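Local coordinates for ferric vibriobactin ABC transporter, periplasmic ferric vibriobactin-binding protein (Vibrio cholerae, PDB 3R5T) that binds the iron-loaded siderophore vibriobactin in the periplasm and probably hands it to an ABC transporter for import into the cell, at residues I19-P23 with A133-E137; G35-A39 with I270-S274; L38-V44 with L62-V68; I26-A30 with K70-A74. All blocks are in the same frame, centred on the assembly; numbering follows the deposited sequence. Where two conformers were deposited one is given.

Interaction 1 (I19-P23 with A133-E137); sequences IPSQP and ATGLE
Pro23 comes closest to the end of helix 123-134 at Thr134, their CA atoms 5.6 Å apart, while Ile19 stands farther off, 7.6 Å from Ala133 between CA atoms. Gln22 holds CG anti to the backbone N (chi1 -176°) and its chain runs on extended, which carries the amide across to the helix end. There Gln22 NE2 donates to Thr134 O at 3.0 Å, with the acceptor close to the amide plane and the N-H meeting a lone pair in the plane of the carbonyl. A water donates to the same oxygen and to Pro23 O, so Thr134 O is held twice. Deeper in, Ile19 CD1 touches Ala133 CB at 4.1 Å, and the carbons Ile19 CD1 and Pro23 CG cover Ala133 O at 3.4 and 3.6 Å, a buried carbonyl with no hydrogen-bonding partner in the model. Trp5 and Leu89 pack beside the same proline. Gly135, with positive phi, takes the chain out of the helix, and Leu136 follows as N-cap of helix 137-155. The arrangement is a helix C-terminus whose last carbonyls are covered by a loop, here the connection from the antiparallel pair 7-10 and 16-19 to strand 26-28 of the parallel sheet.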
loop_
_atom_site.group_PDB
_atom_site.type_symbol
_atom_site.label_atom_id
_atom_site.label_comp_id
_atom_site.label_asym_id
_atom_site.label_seq_id
_atom_site.Cartn_x
_atom_site.Cartn_y
_atom_site.Cartn_z
ATOM N N ILE A 19 -19.287 -14.521 8.813
ATOM C CA ILE A 19 -18.850 -13.913 10.050
ATOM C C ILE A 19 -20.047 -13.842 10.987
ATOM O O ILE A 19 -20.995 -13.094 10.758
ATOM C CB ILE A 19 -18.249 -12.525 9.782
ATOM C CG1 ILE A 19 -17.164 -12.615 8.700
ATOM C CG2 ILE A 19 -17.701 -11.930 11.053
ATOM C CD1 ILE A 19 -16.625 -11.266 8.272
ATOM N N PRO A 20 -20.025 -14.666 12.033
ATOM C CA PRO A 20 -21.200 -14.897 12.888
ATOM C C PRO A 20 -21.595 -13.688 13.723
ATOM O O PRO A 20 -22.779 -13.460 13.976
ATOM C CB PRO A 20 -20.742 -16.035 13.816
ATOM C CG PRO A 20 -19.557 -16.648 13.135
ATOM C CD PRO A 20 -18.899 -15.553 12.367
ATOM N N SER A 21 -20.598 -12.921 14.146
ATOM C CA SER A 21 -20.805 -11.779 15.027
ATOM C C SER A 21 -19.828 -10.662 14.667
ATOM O O SER A 21 -18.764 -10.931 14.106
ATOM C CB SER A 21 -20.577 -12.209 16.481
ATOM O OG SER A 21 -19.375 -12.955 16.599
ATOM N N GLN A 22 -20.173 -9.415 14.994
ATOM C CA GLN A 22 -19.251 -8.309 14.709
ATOM C C GLN A 22 -17.889 -8.581 15.332
ATOM O O GLN A 22 -17.771 -8.753 16.537
ATOM C CB GLN A 22 -19.768 -6.968 15.228
ATOM C CG GLN A 22 -18.878 -5.787 14.848
ATOM C CD GLN A 22 -19.517 -4.438 15.142
ATOM O OE1 GLN A 22 -20.412 -4.340 15.982
ATOM N NE2 GLN A 22 -19.056 -3.392 14.457
ATOM N N PRO A 23 -16.843 -8.601 14.508
ATOM C CA PRO A 23 -15.506 -8.851 15.045
ATOM C C PRO A 23 -15.062 -7.814 16.077
ATOM O O PRO A 23 -15.182 -6.603 15.860
ATOM C CB PRO A 23 -14.618 -8.764 13.804
ATOM C CG PRO A 23 -15.512 -9.190 12.689
ATOM C CD PRO A 23 -16.864 -8.617 13.034
ATOM N N ALA A 133 -16.520 -6.134 6.391
ATOM C CA ALA A 133 -16.233 -7.334 7.162
ATOM C C ALA A 133 -16.351 -7.092 8.668
ATOM O O ALA A 133 -16.611 -8.020 9.433
ATOM C CB ALA A 133 -14.829 -7.883 6.828
ATOM N N THR A 134 -16.160 -5.848 9.096
ATOM C CA THR A 134 -16.022 -5.567 10.526
ATOM C C THR A 134 -17.179 -4.745 11.099
ATOM O O THR A 134 -17.202 -4.450 12.302
ATOM C CB THR A 134 -14.719 -4.812 10.803
ATOM O OG1 THR A 134 -14.692 -3.612 10.017
ATOM C CG2 THR A 134 -13.518 -5.662 10.417
ATOM N N GLY A 135 -18.126 -4.357 10.248
ATOM C CA GLY A 135 -19.236 -3.525 10.676
ATOM C C GLY A 135 -18.789 -2.109 10.962
ATOM O O GLY A 135 -19.403 -1.406 11.769
ATOM N N LEU A 136 -17.730 -1.682 10.281
ATOM C CA LEU A 136 -17.169 -0.362 10.521
ATOM C C LEU A 136 -17.364 0.531 9.297
ATOM O O LEU A 136 -16.527 1.377 8.975
ATOM C CB LEU A 136 -15.697 -0.460 10.931
ATOM C CG LEU A 136 -15.470 -1.209 12.252
ATOM C CD1 LEU A 136 -13.974 -1.394 12.549
ATOM C CD2 LEU A 136 -16.154 -0.468 13.391
ATOM N N GLU A 137 -18.490 0.347 8.624
ATOM C CA GLU A 137 -18.805 1.138 7.428
ATOM C C GLU A 137 -18.840 2.642 7.717
ATOM O O GLU A 137 -18.378 3.448 6.901
ATOM C CB GLU A 137 -20.122 0.664 6.795
ATOM C CG GLU A 137 -20.099 -0.814 6.400
ATOM C CD GLU A 137 -20.665 -1.753 7.475
ATOM O OE1 GLU A 137 -20.699 -1.377 8.667
ATOM O OE2 GLU A 137 -21.068 -2.879 7.109
HETATM O O HOH W 1 -15.286 -4.308 14.415
#

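Interaction 2 (G35-A39 with I270-S274); sequences GTLLA and IDLFS
Ala39 packs against Leu272 at the tight end of this contact, their CB atoms 3.7 Å apart, where helix 31-39 meets the first turn of helix 272-286. Phe273 shares that end. With CG anti to the carbonyl carbon (chi1 -50°), its ring meets the helix edge-on: Phe273 CE1 lies 3.5 Å from Gly35 O and 3.7 Å from Ala39 N, both near the ring plane. These two backbone atoms are already hydrogen-bonded to each other within the helix, so the ring edge packs against a satisfied pair. Leu38 CB touches the same ring carbon at 4.0 Å, and Leu272 CD2 lies over one ring face, toward the rim.

At Gly35 and Asp271 the backbones come nearest, yet the side chains meet less tightly: Asp271 CB stays 4.0 Å from both Gly35 C and Thr36 OG1, the threonine and aspartate side chains running past each other in opposite directions. Here a water sits between Asp271 OD1 and Gly35 N, its bond to the nitrogen weak, and Gln58 also donates to OD1. The carboxylate's other oxygen serves its own helix: Ser274 N donates to Asp271 OD2, and Ser274 OG takes the return bond from Asp271 N, a capping box. Trp123 and Phe147, from helices 123-134 and 137-155, cover Leu272, while Leu62 of helix 60-65 meets Phe273 and Trp59 borders Asp271.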
loop_
_atom_site.group_PDB
_atom_site.type_symbol
_atom_site.label_atom_id
_atom_site.label_comp_id
_atom_site.label_asym_id
_atom_site.label_seq_id
_atom_site.Cartn_x
_atom_site.Cartn_y
_atom_site.Cartn_z
ATOM N N GLY A 35 -2.079 -1.700 8.252
ATOM C CA GLY A 35 -2.177 -0.259 8.146
ATOM C C GLY A 35 -3.600 0.235 7.879
ATOM O O GLY A 35 -4.029 1.237 8.446
ATOM N N THR A 36 -4.337 -0.489 7.043
ATOM C CA THR A 36 -5.694 -0.084 6.717
ATOM C C THR A 36 -6.672 -0.434 7.835
ATOM O O THR A 36 -7.615 0.325 8.102
ATOM C CB THR A 36 -6.092 -0.609 5.325
ATOM O OG1 THR A 36 -5.245 0.031 4.356
ATOM C CG2 THR A 36 -7.553 -0.269 5.001
ATOM N N LEU A 37 -6.433 -1.554 8.515
ATOM C CA LEU A 37 -7.208 -1.854 9.716
ATOM C C LEU A 37 -7.045 -0.716 10.735
ATOM O O LEU A 37 -8.028 -0.236 11.318
ATOM C CB LEU A 37 -6.818 -3.206 10.324
ATOM C CG LEU A 37 -7.263 -4.419 9.500
ATOM C CD1 LEU A 37 -6.497 -5.648 9.922
ATOM C CD2 LEU A 37 -8.747 -4.672 9.635
ATOM N N LEU A 38 -5.810 -0.273 10.952
ATOM C CA LEU A 38 -5.594 0.865 11.853
ATOM C C LEU A 38 -6.265 2.160 11.357
ATOM O O LEU A 38 -6.787 2.951 12.156
ATOM C CB LEU A 38 -4.089 1.077 12.065
ATOM C CG LEU A 38 -3.389 -0.052 12.834
ATOM C CD1 LEU A 38 -1.880 0.038 12.712
ATOM C CD2 LEU A 38 -3.817 -0.060 14.295
ATOM N N ALA A 39 -6.250 2.355 10.042
ATOM C CA ALA A 39 -6.806 3.551 9.423
ATOM C C ALA A 39 -8.287 3.729 9.754
ATOM O O ALA A 39 -8.739 4.846 9.976
ATOM C CB ALA A 39 -6.608 3.484 7.902
ATOM N N ILE A 270 0.987 1.476 0.451
ATOM C CA ILE A 270 0.096 2.621 0.631
ATOM C C ILE A 270 -1.031 2.329 1.609
ATOM O O ILE A 270 -1.835 1.415 1.412
ATOM C CB ILE A 270 -0.548 3.044 -0.696
ATOM C CG1 ILE A 270 0.534 3.397 -1.726
ATOM C CG2 ILE A 270 -1.516 4.202 -0.440
ATOM C CD1 ILE A 270 1.440 4.506 -1.271
ATOM N N ASP A 271 -1.066 3.088 2.689
ATOM C CA ASP A 271 -2.202 3.077 3.593
ATOM C C ASP A 271 -2.472 4.549 3.916
ATOM O O ASP A 271 -1.774 5.430 3.420
ATOM C CB ASP A 271 -1.894 2.214 4.831
ATOM C CG ASP A 271 -0.595 2.585 5.469
ATOM O OD1 ASP A 271 0.285 1.708 5.598
ATOM O OD2 ASP A 271 -0.462 3.767 5.858
ATOM N N LEU A 272 -3.474 4.833 4.730
ATOM C CA LEU A 272 -3.796 6.215 5.070
ATOM C C LEU A 272 -2.566 6.968 5.573
ATOM O O LEU A 272 -2.343 8.126 5.211
ATOM C CB LEU A 272 -4.865 6.244 6.147
ATOM C CG LEU A 272 -5.152 7.630 6.720
ATOM C CD1 LEU A 272 -5.682 8.619 5.670
ATOM C CD2 LEU A 272 -6.131 7.498 7.896
ATOM N N PHE A 273 -1.752 6.296 6.387
ATOM C CA PHE A 273 -0.629 6.956 7.022
ATOM C C PHE A 273 0.494 7.259 6.052
ATOM O O PHE A 273 1.001 8.390 6.017
ATOM C CB PHE A 273 -0.193 6.128 8.230
ATOM C CG PHE A 273 -1.351 5.785 9.117
ATOM C CD1 PHE A 273 -1.940 4.533 9.074
ATOM C CD2 PHE A 273 -1.911 6.761 9.923
ATOM C CE1 PHE A 273 -3.044 4.250 9.879
ATOM C CE2 PHE A 273 -3.008 6.481 10.722
ATOM C CZ PHE A 273 -3.572 5.228 10.699
ATOM N N SER A 274 0.884 6.291 5.234
ATOM C CA SER A 274 1.922 6.592 4.251
ATOM C C SER A 274 1.393 7.511 3.149
ATOM O O SER A 274 2.156 8.312 2.607
ATOM C CB SER A 274 2.536 5.330 3.645
ATOM O OG SER A 274 1.553 4.461 3.120
HETATM O O HOH W 2 0.263 -1.381 6.149
#

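Interaction 3 (L38-V44 with L62-V68); sequences LAIDAPV and LAELRQV
Leu38 and Val68 form the apolar centre, Leu38 CD2 resting 4.2 Å from Val68 CG2, while the other branch, Leu38 CD1, touches Ala63 CB at 4.1 Å. Val68 places CG1 anti to its backbone N (chi1 177°), which turns CG2 toward Leu38 and against Val44 O, 3.5 Å away; Val44 CG1 adds a looser apolar contact to the same methyl. Leu62 closes this layer from the helix side, with CD2 near Leu38 CB.

Both segments are helix ends finished by Schellman motifs, with Asp41 and Gln67 as their positive-phi C-prime residues, and each chain then heads for a strand, 44-49 and 69-73, of the same parallel sheet. The contact thus joins the ends of two consecutive helices that connect strands in that sheet.

Arg66 spans the gap from one helix end to the other. Its extended chain runs antiparallel to the Leu38 side chain, and Leu62 CD2 sits 3.8 Å above the centre of the guanidinium plane. At the guanidinium edge, Arg66 NH1 donates to a lone pair of Leu38 O in the carbonyl plane, at 3.0 Å; Asp41 N already binds this oxygen, and a water adds a third donor. Asp41 forms a salt bridge from OD1 to Arg66 NH2, 2.9 Å long, but the hydrogen bond within it is weak, and the carboxylate and guanidinium planes are inclined by 64°. Three waters complete the polar edge: one bridges Arg66 NH2 to Leu38 O, another, weakly held by NH1, donates to Ala42 O, and a third donates to both Val44 O and Arg66 O.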
loop_
_atom_site.group_PDB
_atom_site.type_symbol
_atom_site.label_atom_id
_atom_site.label_comp_id
_atom_site.label_asym_id
_atom_site.label_seq_id
_atom_site.Cartn_x
_atom_site.Cartn_y
_atom_site.Cartn_z
ATOM N N LEU A 38 -5.810 -0.273 10.952
ATOM C CA LEU A 38 -5.594 0.865 11.853
ATOM C C LEU A 38 -6.265 2.160 11.357
ATOM O O LEU A 38 -6.787 2.951 12.156
ATOM C CB LEU A 38 -4.089 1.077 12.065
ATOM C CG LEU A 38 -3.389 -0.052 12.834
ATOM C CD1 LEU A 38 -1.880 0.038 12.712
ATOM C CD2 LEU A 38 -3.817 -0.060 14.295
ATOM N N ALA A 39 -6.250 2.355 10.042
ATOM C CA ALA A 39 -6.806 3.551 9.423
ATOM C C ALA A 39 -8.287 3.729 9.754
ATOM O O ALA A 39 -8.739 4.846 9.976
ATOM C CB ALA A 39 -6.608 3.484 7.902
ATOM N N ILE A 40 -9.031 2.627 9.785
ATOM C CA ILE A 40 -10.465 2.681 10.075
ATOM C C ILE A 40 -10.798 2.386 11.529
ATOM O O ILE A 40 -11.967 2.172 11.869
ATOM C CB ILE A 40 -11.289 1.764 9.146
ATOM C CG1 ILE A 40 -10.951 0.287 9.386
ATOM C CG2 ILE A 40 -11.034 2.141 7.676
ATOM C CD1 ILE A 40 -11.904 -0.684 8.650
ATOM N N ASP A 41 -9.772 2.397 12.378
ATOM C CA ASP A 41 -9.935 2.128 13.809
ATOM C C ASP A 41 -10.563 0.772 14.096
ATOM O O ASP A 41 -11.336 0.626 15.042
ATOM C CB ASP A 41 -10.761 3.227 14.476
ATOM C CG ASP A 41 -10.063 4.561 14.476
ATOM O OD1 ASP A 41 -8.818 4.586 14.563
ATOM O OD2 ASP A 41 -10.761 5.590 14.377
ATOM N N ALA A 42 -10.236 -0.229 13.288
ATOM C CA ALA A 42 -10.733 -1.572 13.560
ATOM C C ALA A 42 -9.958 -2.157 14.744
ATOM O O ALA A 42 -8.791 -1.829 14.957
ATOM C CB ALA A 42 -10.576 -2.465 12.341
ATOM N N PRO A 43 -10.621 -3.010 15.520
ATOM C CA PRO A 43 -9.997 -3.580 16.720
ATOM C C PRO A 43 -9.036 -4.704 16.375
ATOM O O PRO A 43 -9.254 -5.877 16.703
ATOM C CB PRO A 43 -11.192 -4.099 17.516
ATOM C CG PRO A 43 -12.256 -4.363 16.470
ATOM C CD PRO A 43 -12.058 -3.330 15.423
ATOM N N VAL A 44 -7.965 -4.332 15.676
ATOM C CA VAL A 44 -6.904 -5.276 15.357
ATOM C C VAL A 44 -6.010 -5.418 16.581
ATOM O O VAL A 44 -5.497 -4.440 17.127
ATOM C CB VAL A 44 -6.107 -4.899 14.062
ATOM C CG1 VAL A 44 -5.588 -3.461 14.122
ATOM C CG2 VAL A 44 -4.983 -5.917 13.825
ATOM N N LEU A 62 1.692 3.994 16.271
ATOM C CA LEU A 62 0.268 3.851 16.524
ATOM C C LEU A 62 -0.094 2.409 16.916
ATOM O O LEU A 62 -0.872 2.188 17.841
ATOM C CB LEU A 62 -0.547 4.312 15.304
ATOM C CG LEU A 62 -2.067 4.269 15.468
ATOM C CD1 LEU A 62 -2.508 5.215 16.569
ATOM C CD2 LEU A 62 -2.756 4.615 14.160
ATOM N N ALA A 63 0.482 1.429 16.218
ATOM C CA ALA A 63 0.244 0.035 16.557
ATOM C C ALA A 63 0.697 -0.249 17.999
ATOM O O ALA A 63 -0.019 -0.889 18.775
ATOM C CB ALA A 63 0.961 -0.887 15.584
ATOM N N GLU A 64 1.880 0.243 18.358
ATOM C CA GLU A 64 2.385 0.071 19.720
ATOM C C GLU A 64 1.477 0.748 20.749
ATOM O O GLU A 64 1.171 0.172 21.800
ATOM C CB GLU A 64 3.821 0.597 19.825
ATOM C CG GLU A 64 4.820 -0.197 18.980
ATOM C CD GLU A 64 6.234 0.363 19.027
ATOM O OE1 GLU A 64 7.081 -0.090 18.217
ATOM O OE2 GLU A 64 6.497 1.243 19.876
ATOM N N LEU A 65 1.023 1.955 20.440
ATOM C CA LEU A 65 0.106 2.666 21.329
ATOM C C LEU A 65 -1.196 1.878 21.561
ATOM O O LEU A 65 -1.709 1.817 22.681
ATOM C CB LEU A 65 -0.206 4.048 20.757
ATOM C CG LEU A 65 -1.003 5.001 21.646
ATOM C CD1 LEU A 65 -0.280 5.194 22.975
ATOM C CD2 LEU A 65 -1.220 6.339 20.945
ATOM N N ARG A 66 -1.712 1.261 20.501
ATOM C CA ARG A 66 -2.956 0.495 20.575
ATOM C C ARG A 66 -2.740 -0.953 21.028
ATOM O O ARG A 66 -3.680 -1.765 21.049
ATOM C CB ARG A 66 -3.689 0.546 19.231
ATOM C CG ARG A 66 -4.212 1.925 18.900
ATOM C CD ARG A 66 -4.999 1.934 17.593
ATOM N NE ARG A 66 -5.412 3.289 17.246
ATOM C CZ ARG A 66 -5.956 3.639 16.085
ATOM N NH1 ARG A 66 -6.174 2.733 15.127
ATOM N NH2 ARG A 66 -6.276 4.909 15.879
ATOM N N GLN A 67 -1.501 -1.267 21.404
ATOM C CA GLN A 67 -1.159 -2.579 21.933
ATOM C C GLN A 67 -1.396 -3.696 20.929
ATOM O O GLN A 67 -1.784 -4.803 21.300
ATOM C CB GLN A 67 -1.915 -2.846 23.238
ATOM C CG GLN A 67 -1.531 -1.888 24.345
ATOM C CD GLN A 67 -2.429 -2.005 25.562
ATOM O OE1 GLN A 67 -2.742 -3.106 26.016
ATOM N NE2 GLN A 67 -2.856 -0.863 26.094
ATOM N N VAL A 68 -1.124 -3.414 19.660
ATOM C CA VAL A 68 -1.204 -4.446 18.633
ATOM C C VAL A 68 0.018 -5.345 18.783
ATOM O O VAL A 68 1.140 -4.901 18.553
ATOM C CB VAL A 68 -1.219 -3.838 17.214
ATOM C CG1 VAL A 68 -1.225 -4.942 16.147
ATOM C CG2 VAL A 68 -2.407 -2.908 17.040
HETATM O O HOH W 3 -6.991 5.650 13.110
HETATM O O HOH W 4 -7.240 0.122 15.682
HETATM O O HOH W 5 -5.356 -3.745 19.821
#

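Interaction 4 (I26-A30 with K70-A74); sequences ILSTA and KLWPA
Leu27 and Leu71 cross obliquely, a single methyl of one pressed into the fork of the other: Leu71 CD1 lies 3.8 Å from both Leu27 CG and Leu27 CD1, and only slightly farther from CD2. The leucine that receives it holds CG anti to its backbone N (chi1 -171°), which carries CG and its two methyls toward Leu71. Beside this pair the indole of Trp72 comes in with its six-membered ring. Thr29 CG2 approaches the ring edge close to its plane, 3.9 Å from Trp72 CZ2, and Leu27 CD2 reaches Trp72 CH2 at 4.2 Å.

The strands themselves are not adjacent. In the parallel sheet, strand 44-49 runs between 26-28 and 69-73, whose axes are 9.3 Å apart and inclined by 29°, so the side chains meet across the intervening strand on one face of the sheet. Ser81 and Val82 of helix 79-85 also touch the Trp72 side chain.

At the C-terminal end of the strands the contact turns polar. Trp72 NE1 donates, in the indole plane, to a water 2.7 Å away that in turn donates to Thr29 O, while Thr29 OG1 is taken up by Val91 O. Ser28 OG accepts from Ala30 N in an ST turn and also bonds Thr34 OG1.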
loop_
_atom_site.group_PDB
_atom_site.type_symbol
_atom_site.label_atom_id
_atom_site.label_comp_id
_atom_site.label_asym_id
_atom_site.label_seq_id
_atom_site.Cartn_x
_atom_site.Cartn_y
_atom_site.Cartn_z
ATOM N N ILE A 26 -9.558 -8.746 16.130
ATOM C CA ILE A 26 -9.115 -9.052 14.773
ATOM C C ILE A 26 -7.609 -9.323 14.740
ATOM O O ILE A 26 -6.832 -8.554 15.290
ATOM C CB ILE A 26 -9.425 -7.886 13.808
ATOM C CG1 ILE A 26 -10.919 -7.533 13.828
ATOM C CG2 ILE A 26 -8.948 -8.215 12.405
ATOM C CD1 ILE A 26 -11.240 -6.149 13.284
ATOM N N LEU A 27 -7.224 -10.408 14.074
ATOM C CA LEU A 27 -5.815 -10.789 13.931
ATOM C C LEU A 27 -5.422 -10.689 12.463
ATOM O O LEU A 27 -6.027 -11.332 11.602
ATOM C CB LEU A 27 -5.585 -12.225 14.443
ATOM C CG LEU A 27 -4.122 -12.667 14.540
ATOM C CD1 LEU A 27 -3.915 -13.594 15.715
ATOM C CD2 LEU A 27 -3.700 -13.304 13.244
ATOM N N SER A 28 -4.413 -9.875 12.175
ATOM C CA SER A 28 -3.971 -9.739 10.797
ATOM C C SER A 28 -2.757 -10.595 10.511
ATOM O O SER A 28 -1.757 -10.533 11.248
ATOM C CB SER A 28 -3.632 -8.288 10.475
ATOM O OG SER A 28 -3.093 -8.219 9.168
ATOM N N THR A 29 -2.850 -11.414 9.466
ATOM C CA THR A 29 -1.703 -12.222 9.046
ATOM C C THR A 29 -0.867 -11.564 7.954
ATOM O O THR A 29 0.105 -12.165 7.484
ATOM C CB THR A 29 -2.108 -13.637 8.548
ATOM O OG1 THR A 29 -2.803 -13.543 7.292
ATOM C CG2 THR A 29 -3.006 -14.336 9.570
ATOM N N ALA A 30 -1.267 -10.350 7.558
ATOM C CA ALA A 30 -0.596 -9.625 6.467
ATOM C C ALA A 30 -0.252 -8.205 6.906
ATOM O O ALA A 30 -1.144 -7.356 7.063
ATOM C CB ALA A 30 -1.471 -9.592 5.175
ATOM N N LYS A 70 2.940 -7.801 18.049
ATOM C CA LYS A 70 3.669 -8.211 16.851
ATOM C C LYS A 70 3.851 -9.721 16.854
ATOM O O LYS A 70 4.405 -10.301 17.798
ATOM C CB LYS A 70 5.025 -7.507 16.724
ATOM C CG LYS A 70 5.710 -7.789 15.386
ATOM C CD LYS A 70 6.713 -6.702 14.998
ATOM C CE LYS A 70 7.765 -6.511 16.065
ATOM N NZ LYS A 70 8.861 -5.595 15.629
ATOM N N LEU A 71 3.360 -10.354 15.797
ATOM C CA LEU A 71 3.436 -11.800 15.663
ATOM C C LEU A 71 4.642 -12.191 14.813
ATOM O O LEU A 71 5.701 -11.571 14.917
ATOM C CB LEU A 71 2.137 -12.332 15.053
ATOM C CG LEU A 71 0.880 -11.914 15.832
ATOM C CD1 LEU A 71 -0.365 -12.293 15.050
ATOM C CD2 LEU A 71 0.873 -12.514 17.247
ATOM N N TRP A 72 4.481 -13.223 13.989
ATOM C CA TRP A 72 5.592 -13.808 13.231
ATOM C C TRP A 72 5.994 -12.949 12.038
ATOM O O TRP A 72 5.180 -12.170 11.540
ATOM C CB TRP A 72 5.184 -15.209 12.739
ATOM C CG TRP A 72 3.943 -15.167 11.868
ATOM C CD1 TRP A 72 3.899 -14.947 10.516
ATOM C CD2 TRP A 72 2.579 -15.334 12.290
ATOM N NE1 TRP A 72 2.592 -14.957 10.075
ATOM C CE2 TRP A 72 1.763 -15.188 11.139
ATOM C CE3 TRP A 72 1.965 -15.562 13.527
ATOM C CZ2 TRP A 72 0.377 -15.301 11.187
ATOM C CZ3 TRP A 72 0.575 -15.662 13.569
ATOM C CH2 TRP A 72 -0.198 -15.530 12.404
ATOM N N PRO A 73 7.232 -13.107 11.564
ATOM C CA PRO A 73 7.621 -12.466 10.309
ATOM C C PRO A 73 6.974 -13.238 9.185
ATOM O O PRO A 73 6.820 -14.453 9.276
ATOM C CB PRO A 73 9.151 -12.642 10.250
ATOM C CG PRO A 73 9.513 -13.554 11.339
ATOM C CD PRO A 73 8.302 -13.957 12.119
ATOM N N ALA A 74 6.529 -12.522 8.162
ATOM C CA ALA A 74 5.955 -13.131 6.969
ATOM C C ALA A 74 6.653 -14.424 6.571
ATOM O O ALA A 74 7.883 -14.484 6.506
ATOM C CB ALA A 74 5.996 -12.141 5.817
HETATM O O HOH W 6 1.570 -14.509 7.670
#

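Overall arrangement
From the N terminus, the loop 19-23 closes over the end of helix 123-134 in interaction 1, a long loop that encloses interactions 3 and 4. Strand 26-28 follows and meets strand 69-73 in interaction 4, within which interaction 3 ties the ends of helices 31-39 and 60-65. Interaction 2 starts from the same helix 31-39 but reaches forward to helix 272-286, so it crosses interactions 1 and 4. Leu38 and Ala39 belong to both 2 and 3, and Phe273 packs on Leu62 between them. Leu136 of interaction 1 rests on Ala42 of interaction 3, and Pro43 pairs with Ile26, joining 3 to the sheet of interaction 4.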